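Local coordinates for protein glutathione S-transferase (Bombyx mori, PDB 3AY8) that probably conjugates glutathione to electrophilic compounds, working as a homodimeric, unclassified cytosolic glutathione transferase, at residues R23-P28 with Y74-Y79; Q84-P87 with K92-V95. All coordinates share one frame; numbering follows the deposited sequence. Where two conformers were deposited one is given.

Interaction 1: R23-P28 with Y74-Y79; sequences RAIGIP and YLADKY
A single water joins two helix ends here: it donates one hydrogen to I25 O at 2.8 Å and the other to Y79 O at 2.9 Å. The water bridges the two carbonyls, from the last residues of helices 13-25 and 68-79. The rest of the contact is apolar and is carried by I25, the last residue of the helix, and I27, two residues on in the loop that follows. I25 sends its delta methyl against the backbone of the second helix, with CD1 3.5 Å from L75 CB and 3.6 Å from A76 N. Its CG1 sits between the backbone N and the carbonyl carbon (chi1 45°), and this swings the ethyl arm across to L75, whose side chain it meets at roughly a right angle. The other branch, CG2, rests more loosely near A76 CB, 4.3 Å away. I27 makes the second apolar contact, against Y79. Its CD1 lies 3.6 Å from Y79 CB and 3.7 Å from Y79 CG, so the methyl nestles at the root of the tyrosine, coming at the ring obliquely. Between the isoleucines G26, with positive phi, is the C-prime residue of a Schellman motif: I27 N reaches back to A22 O, while G26 N makes a weak bond to R23 O. The turn brings I27 round to the same partner helix that I25 touches. Both isoleucines were modelled in two conformers, so these methyl contacts describe one of them. Y79 OH bonds to D60 at the end of strand 57-60, L75 also packs on L58 of that strand, and I27 touches L4 just before strand 5-8, so the two helix ends are packed together against the sheet of the thioredoxin-like N-terminal domain.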
ATOM      1  N   ARG A  23     -12.803 -13.115   9.918  1.00 29.09           N
ATOM      2  CA  ARG A  23     -14.223 -13.202  10.319  1.00 29.77           C
ATOM      3  C   ARG A  23     -15.145 -13.286   9.107  1.00 30.49           C
ATOM      4  O   ARG A  23     -16.088 -14.073   9.101  1.00 30.10           O
ATOM      5  CB  ARG A  23     -14.657 -12.022  11.204  1.00 29.40           C
ATOM      6  CG  ARG A  23     -13.813 -11.777  12.471  1.00 31.39           C
ATOM      7  CD  ARG A  23     -13.558 -13.054  13.263  1.00 32.97           C
ATOM      8  NE  ARG A  23     -13.152 -12.817  14.650  1.00 31.94           N
ATOM      9  CZ  ARG A  23     -12.813 -13.795  15.487  1.00 31.79           C
ATOM     10  NH1 ARG A  23     -12.813 -15.057  15.077  1.00 32.54           N
ATOM     11  NH2 ARG A  23     -12.479 -13.523  16.730  1.00 32.46           N
ATOM     12  N   ALA A  24     -14.863 -12.477   8.082  1.00 31.05           N
ATOM     13  CA  ALA A  24     -15.717 -12.412   6.897  1.00 32.24           C
ATOM     14  C   ALA A  24     -15.757 -13.730   6.123  1.00 33.26           C
ATOM     15  O   ALA A  24     -16.833 -14.171   5.719  1.00 33.19           O
ATOM     16  CB  ALA A  24     -15.289 -11.263   5.982  1.00 31.87           C
ATOM     17  N   ILE A  25     -14.587 -14.343   5.930  1.00 34.35           N
ATOM     18  CA  ILE A  25     -14.529 -15.608   5.190  0.60 35.48           C
ATOM     19  C   ILE A  25     -14.909 -16.792   6.075  1.00 35.90           C
ATOM     20  O   ILE A  25     -15.202 -17.879   5.570  1.00 35.96           O
ATOM     21  CB  ILE A  25     -13.186 -15.828   4.441  0.60 35.46           C
ATOM     22  CG1 ILE A  25     -11.994 -15.482   5.333  0.60 35.64           C
ATOM     23  CG2 ILE A  25     -13.170 -15.017   3.138  0.60 36.20           C
ATOM     24  CD1 ILE A  25     -10.813 -14.831   4.599  0.60 36.32           C
ATOM     25  N   GLY A  26     -14.965 -16.557   7.386  1.00 36.82           N
ATOM     26  CA  GLY A  26     -15.505 -17.526   8.329  1.00 37.61           C
ATOM     27  C   GLY A  26     -14.556 -18.623   8.752  1.00 38.36           C
ATOM     28  O   GLY A  26     -14.997 -19.731   9.046  1.00 38.31           O
ATOM     29  N   ILE A  27     -13.262 -18.312   8.821  1.00 38.71           N
ATOM     30  CA  ILE A  27     -12.271 -19.311   9.196  0.50 38.94           C
ATOM     31  C   ILE A  27     -12.022 -19.283  10.707  1.00 39.11           C
ATOM     32  O   ILE A  27     -11.850 -18.209  11.296  1.00 39.14           O
ATOM     33  CB  ILE A  27     -10.944 -19.170   8.381  0.50 39.15           C
ATOM     34  CG1 ILE A  27     -10.068 -20.427   8.517  0.50 39.66           C
ATOM     35  CG2 ILE A  27     -10.175 -17.902   8.763  0.50 38.69           C
ATOM     36  CD1 ILE A  27     -10.559 -21.631   7.716  0.50 40.44           C
ATOM     37  N   PRO A  28     -12.029 -20.472  11.341  1.00 38.90           N
ATOM     38  CA  PRO A  28     -11.625 -20.529  12.743  1.00 38.40           C
ATOM     39  C   PRO A  28     -10.127 -20.213  12.845  1.00 37.30           C
ATOM     40  O   PRO A  28      -9.317 -20.776  12.102  1.00 37.19           O
ATOM     41  CB  PRO A  28     -11.903 -21.990  13.120  1.00 38.50           C
ATOM     42  CG  PRO A  28     -13.043 -22.384  12.223  1.00 39.36           C
ATOM     43  CD  PRO A  28     -12.664 -21.735  10.907  1.00 39.19           C
ATOM     44  N   TYR A  74      -4.598 -13.815   0.987  1.00 27.12           N
ATOM     45  CA  TYR A  74      -4.152 -15.194   1.167  1.00 28.19           C
ATOM     46  C   TYR A  74      -5.248 -16.046   1.828  1.00 28.58           C
ATOM     47  O   TYR A  74      -5.576 -17.137   1.343  1.00 28.05           O
ATOM     48  CB  TYR A  74      -2.878 -15.230   2.003  1.00 28.44           C
ATOM     49  CG  TYR A  74      -2.479 -16.632   2.400  1.00 30.80           C
ATOM     50  CD1 TYR A  74      -1.901 -17.499   1.469  1.00 31.70           C
ATOM     51  CD2 TYR A  74      -2.702 -17.100   3.690  1.00 30.82           C
ATOM     52  CE1 TYR A  74      -1.556 -18.791   1.819  1.00 33.18           C
ATOM     53  CE2 TYR A  74      -2.357 -18.395   4.054  1.00 32.33           C
ATOM     54  CZ  TYR A  74      -1.784 -19.234   3.113  1.00 33.23           C
ATOM     55  OH  TYR A  74      -1.418 -20.517   3.452  1.00 34.19           O
ATOM     56  N   LEU A  75      -5.807 -15.531   2.927  1.00 28.19           N
ATOM     57  CA  LEU A  75      -6.937 -16.178   3.597  1.00 28.69           C
ATOM     58  C   LEU A  75      -8.156 -16.363   2.689  1.00 29.17           C
ATOM     59  O   LEU A  75      -8.784 -17.430   2.696  1.00 28.89           O
ATOM     60  CB  LEU A  75      -7.338 -15.397   4.859  1.00 28.18           C
ATOM     61  CG  LEU A  75      -6.333 -15.348   6.005  1.00 27.60           C
ATOM     62  CD1 LEU A  75      -6.910 -14.546   7.172  1.00 27.52           C
ATOM     63  CD2 LEU A  75      -5.989 -16.759   6.473  1.00 28.25           C
ATOM     64  N   ALA A  76      -8.494 -15.330   1.917  1.00 29.24           N
ATOM     65  CA  ALA A  76      -9.655 -15.409   1.035  1.00 30.23           C
ATOM     66  C   ALA A  76      -9.495 -16.510  -0.035  1.00 31.20           C
ATOM     67  O   ALA A  76     -10.415 -17.307  -0.243  1.00 31.06           O
ATOM     68  CB  ALA A  76      -9.951 -14.074   0.405  1.00 30.30           C
ATOM     69  N   ASP A  77      -8.329 -16.558  -0.689  1.00 31.41           N
ATOM     70  CA  ASP A  77      -8.056 -17.581  -1.709  1.00 32.69           C
ATOM     71  C   ASP A  77      -7.847 -18.985  -1.106  1.00 33.57           C
ATOM     72  O   ASP A  77      -8.307 -19.969  -1.672  1.00 33.25           O
ATOM     73  CB  ASP A  77      -6.855 -17.188  -2.593  1.00 32.02           C
ATOM     74  CG  ASP A  77      -7.235 -16.250  -3.743  1.00 32.61           C
ATOM     75  OD1 ASP A  77      -8.441 -16.073  -4.016  1.00 34.66           O
ATOM     76  OD2 ASP A  77      -6.324 -15.684  -4.392  1.00 31.48           O
ATOM     77  N   LYS A  78      -7.166 -19.073   0.035  1.00 34.57           N
ATOM     78  CA  LYS A  78      -6.869 -20.377   0.625  1.00 36.44           C
ATOM     79  C   LYS A  78      -8.091 -21.026   1.313  1.00 37.50           C
ATOM     80  O   LYS A  78      -8.316 -22.229   1.158  1.00 37.71           O
ATOM     81  CB  LYS A  78      -5.660 -20.289   1.573  1.00 36.21           C
ATOM     82  CG  LYS A  78      -5.213 -21.623   2.172  1.00 37.91           C
ATOM     83  CD  LYS A  78      -4.113 -22.284   1.372  1.00 40.59           C
ATOM     84  CE  LYS A  78      -3.759 -23.653   1.945  1.00 43.01           C
ATOM     85  NZ  LYS A  78      -3.018 -23.563   3.256  1.00 44.46           N
ATOM     86  N   TYR A  79      -8.880 -20.231   2.033  1.00 38.04           N
ATOM     87  CA  TYR A  79      -9.957 -20.764   2.879  1.00 39.17           C
ATOM     88  C   TYR A  79     -11.369 -20.297   2.528  1.00 40.02           C
ATOM     89  O   TYR A  79     -12.342 -20.808   3.087  1.00 40.33           O
ATOM     90  CB  TYR A  79      -9.648 -20.512   4.367  1.00 39.00           C
ATOM     91  CG  TYR A  79      -8.339 -21.136   4.803  1.00 39.60           C
ATOM     92  CD1 TYR A  79      -8.214 -22.523   4.928  1.00 41.75           C
ATOM     93  CD2 TYR A  79      -7.221 -20.349   5.055  1.00 39.85           C
ATOM     94  CE1 TYR A  79      -6.998 -23.110   5.296  1.00 42.43           C
ATOM     95  CE2 TYR A  79      -6.007 -20.916   5.430  1.00 41.98           C
ATOM     96  CZ  TYR A  79      -5.905 -22.301   5.549  1.00 43.08           C
ATOM     97  OH  TYR A  79      -4.709 -22.869   5.913  1.00 44.13           O
TER
HETATM   98  O   HOH W   1     -14.137 -20.491   5.292  1.00 54.46           O

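Interaction 2: Q84-P87 with K92-V95; sequences QWYP and KRAV
R93 reaches back from helix 90-120 to take up two successive carbonyls of the loop before it, those of Y86 and P87. The stronger bond is NE to P87 O, 2.8 Å and nearly straight at 168°; the oxygen lies close to the guanidinium plane, at its edge, although NE itself stands above the carbonyl plane. NH2 bonds to Y86 O at 2.9 Å along a more bent path, with this oxygen tilted from the guanidinium plane. A second, weak bond from NH2 to P87 O spans 3.4 Å, so P87 O accepts two N-H groups of one side chain. NH1 is taken by D77 OD2 in a salt bridge, which would be expected to stabilise the arginine's positive charge in this buried setting.

The flat group is also stacked. One face of the guanidinium lies on the Y86 ring, with planes 23° apart and CZ 3.8 Å from the Y86 ring centroid, a cation-pi contact. The bend at chi3 (-66°) turns the end of an otherwise extended chain over the ring. Y86 OH in turn bonds to N97 OD1, one turn further along the helix. At the outer edge P87 CB meets K92 CB at 3.8 Å, while the lysine chain runs on away from the loop.

An arginine that binds linker carbonyls while pairing with an aspartate of helix 68-79 joins the interdomain linker of the GST fold to both helix 68-79 and helix 90-120, where the thioredoxin-like domain passes into the all-helical C-terminal domain.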
ATOM      1  N   GLN A  84     -17.197 -14.458  -3.472  0.50 38.68           N
ATOM      2  CA  GLN A  84     -17.692 -13.122  -3.114  0.50 37.76           C
ATOM      3  C   GLN A  84     -16.624 -12.181  -2.566  0.50 36.81           C
ATOM      4  O   GLN A  84     -16.498 -11.046  -3.018  0.50 36.75           O
ATOM      5  CB  GLN A  84     -18.838 -13.212  -2.088  0.50 37.69           C
ATOM      6  CG  GLN A  84     -19.640 -11.927  -1.962  0.50 37.27           C
ATOM      7  CD  GLN A  84     -20.140 -11.648  -0.546  0.50 36.76           C
ATOM      8  OE1 GLN A  84     -19.797 -10.626   0.044  0.50 33.80           O
ATOM      9  NE2 GLN A  84     -20.956 -12.551  -0.003  0.50 34.54           N
ATOM     10  N   TRP A  85     -15.874 -12.663  -1.584  1.00 36.16           N
ATOM     11  CA  TRP A  85     -14.991 -11.812  -0.769  1.00 34.97           C
ATOM     12  C   TRP A  85     -13.737 -11.333  -1.503  1.00 33.81           C
ATOM     13  O   TRP A  85     -13.224 -10.262  -1.213  1.00 33.55           O
ATOM     14  CB  TRP A  85     -14.668 -12.470   0.574  1.00 34.52           C
ATOM     15  CG  TRP A  85     -15.883 -12.563   1.473  1.00 34.05           C
ATOM     16  CD1 TRP A  85     -16.679 -13.663   1.667  1.00 33.92           C
ATOM     17  CD2 TRP A  85     -16.445 -11.518   2.280  1.00 32.63           C
ATOM     18  NE1 TRP A  85     -17.690 -13.370   2.543  1.00 34.63           N
ATOM     19  CE2 TRP A  85     -17.576 -12.060   2.936  1.00 34.22           C
ATOM     20  CE3 TRP A  85     -16.109 -10.174   2.509  1.00 31.10           C
ATOM     21  CZ2 TRP A  85     -18.366 -11.308   3.821  1.00 33.10           C
ATOM     22  CZ3 TRP A  85     -16.898  -9.425   3.385  1.00 31.47           C
ATOM     23  CH2 TRP A  85     -18.015  -9.993   4.026  1.00 32.59           C
ATOM     24  N   TYR A  86     -13.271 -12.125  -2.463  1.00 32.63           N
ATOM     25  CA  TYR A  86     -12.110 -11.773  -3.285  1.00 31.45           C
ATOM     26  C   TYR A  86     -12.293 -12.451  -4.644  1.00 31.09           C
ATOM     27  O   TYR A  86     -11.780 -13.542  -4.855  1.00 30.36           O
ATOM     28  CB  TYR A  86     -10.827 -12.251  -2.604  1.00 31.35           C
ATOM     29  CG  TYR A  86      -9.526 -11.710  -3.173  1.00 29.39           C
ATOM     30  CD1 TYR A  86      -9.406 -10.372  -3.570  1.00 29.00           C
ATOM     31  CD2 TYR A  86      -8.408 -12.528  -3.277  1.00 27.70           C
ATOM     32  CE1 TYR A  86      -8.211  -9.877  -4.078  1.00 27.49           C
ATOM     33  CE2 TYR A  86      -7.202 -12.043  -3.786  1.00 27.45           C
ATOM     34  CZ  TYR A  86      -7.115 -10.714  -4.180  1.00 27.85           C
ATOM     35  OH  TYR A  86      -5.930 -10.225  -4.677  1.00 27.35           O
ATOM     36  N   PRO A  87     -13.047 -11.812  -5.559  1.00 31.02           N
ATOM     37  CA  PRO A  87     -13.424 -12.493  -6.816  1.00 31.45           C
ATOM     38  C   PRO A  87     -12.238 -12.932  -7.665  1.00 31.90           C
ATOM     39  O   PRO A  87     -11.229 -12.215  -7.752  1.00 31.00           O
ATOM     40  CB  PRO A  87     -14.271 -11.455  -7.552  1.00 30.79           C
ATOM     41  CG  PRO A  87     -14.848 -10.599  -6.455  1.00 32.39           C
ATOM     42  CD  PRO A  87     -13.727 -10.513  -5.417  1.00 30.88           C
ATOM     43  N   LYS A  92     -12.521  -7.828 -11.777  1.00 28.94           N
ATOM     44  CA  LYS A  92     -13.107  -7.658 -10.443  1.00 29.39           C
ATOM     45  C   LYS A  92     -12.038  -7.754  -9.342  1.00 28.65           C
ATOM     46  O   LYS A  92     -12.061  -6.976  -8.399  1.00 28.76           O
ATOM     47  CB  LYS A  92     -14.218  -8.681 -10.188  1.00 29.47           C
ATOM     48  CG  LYS A  92     -15.465  -8.472 -11.052  1.00 32.49           C
ATOM     49  CD  LYS A  92     -16.468  -9.618 -10.889  1.00 36.17           C
ATOM     50  CE  LYS A  92     -17.732  -9.338 -11.717  1.00 38.35           C
ATOM     51  NZ  LYS A  92     -18.704 -10.474 -11.654  1.00 41.03           N
ATOM     52  N   ARG A  93     -11.115  -8.703  -9.469  1.00 27.86           N
ATOM     53  CA  ARG A  93      -9.987  -8.815  -8.537  1.00 27.64           C
ATOM     54  C   ARG A  93      -9.105  -7.544  -8.566  1.00 27.18           C
ATOM     55  O   ARG A  93      -8.687  -7.050  -7.521  1.00 27.28           O
ATOM     56  CB  ARG A  93      -9.167 -10.068  -8.829  1.00 27.43           C
ATOM     57  CG  ARG A  93      -7.962 -10.268  -7.921  1.00 29.34           C
ATOM     58  CD  ARG A  93      -7.504 -11.714  -7.901  1.00 29.86           C
ATOM     59  NE  ARG A  93      -8.514 -12.577  -7.290  1.00 31.74           N
ATOM     60  CZ  ARG A  93      -8.256 -13.676  -6.585  1.00 30.18           C
ATOM     61  NH1 ARG A  93      -7.009 -14.057  -6.378  1.00 30.11           N
ATOM     62  NH2 ARG A  93      -9.256 -14.383  -6.064  1.00 30.45           N
ATOM     63  N   ALA A  94      -8.848  -7.015  -9.760  1.00 26.57           N
ATOM     64  CA  ALA A  94      -8.043  -5.797  -9.911  1.00 25.95           C
ATOM     65  C   ALA A  94      -8.650  -4.602  -9.181  1.00 25.60           C
ATOM     66  O   ALA A  94      -7.931  -3.804  -8.578  1.00 25.60           O
ATOM     67  CB  ALA A  94      -7.836  -5.475 -11.387  1.00 26.05           C
ATOM     68  N   VAL A  95      -9.974  -4.498  -9.202  1.00 25.40           N
ATOM     69  CA  VAL A  95     -10.646  -3.430  -8.489  1.00 25.77           C
ATOM     70  C   VAL A  95     -10.507  -3.587  -6.974  1.00 25.54           C
ATOM     71  O   VAL A  95     -10.244  -2.612  -6.277  1.00 26.26           O
ATOM     72  CB  VAL A  95     -12.121  -3.255  -8.938  1.00 26.19           C
ATOM     73  CG1 VAL A  95     -12.781  -2.121  -8.178  1.00 25.91           C
ATOM     74  CG2 VAL A  95     -12.171  -2.938 -10.456  1.00 27.55           C
TER

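Overall arrangement
Interactions 1 and 2 follow one another along the chain, their centres about 14 Å apart, and helix 68-79 joins them. While L75, A76 and Y79 touch 23-28, D77 turns to the other contact: its OD2 forms a salt bridge with R93 NH1 at 2.7 Å. A76 is shared, its CB lying 3.6 Å from Y86 CB. Both contacts border the second subunit, where Y74 OH bonds to Q91 of that subunit and A94 packs on its L65. Interaction 1 lies within the N-terminal domain; D77 and A76 connect it to the linker and the first helix of the C-terminal domain. A glycerol, probably from crystallisation, bonds to I27 O and R23 NH1.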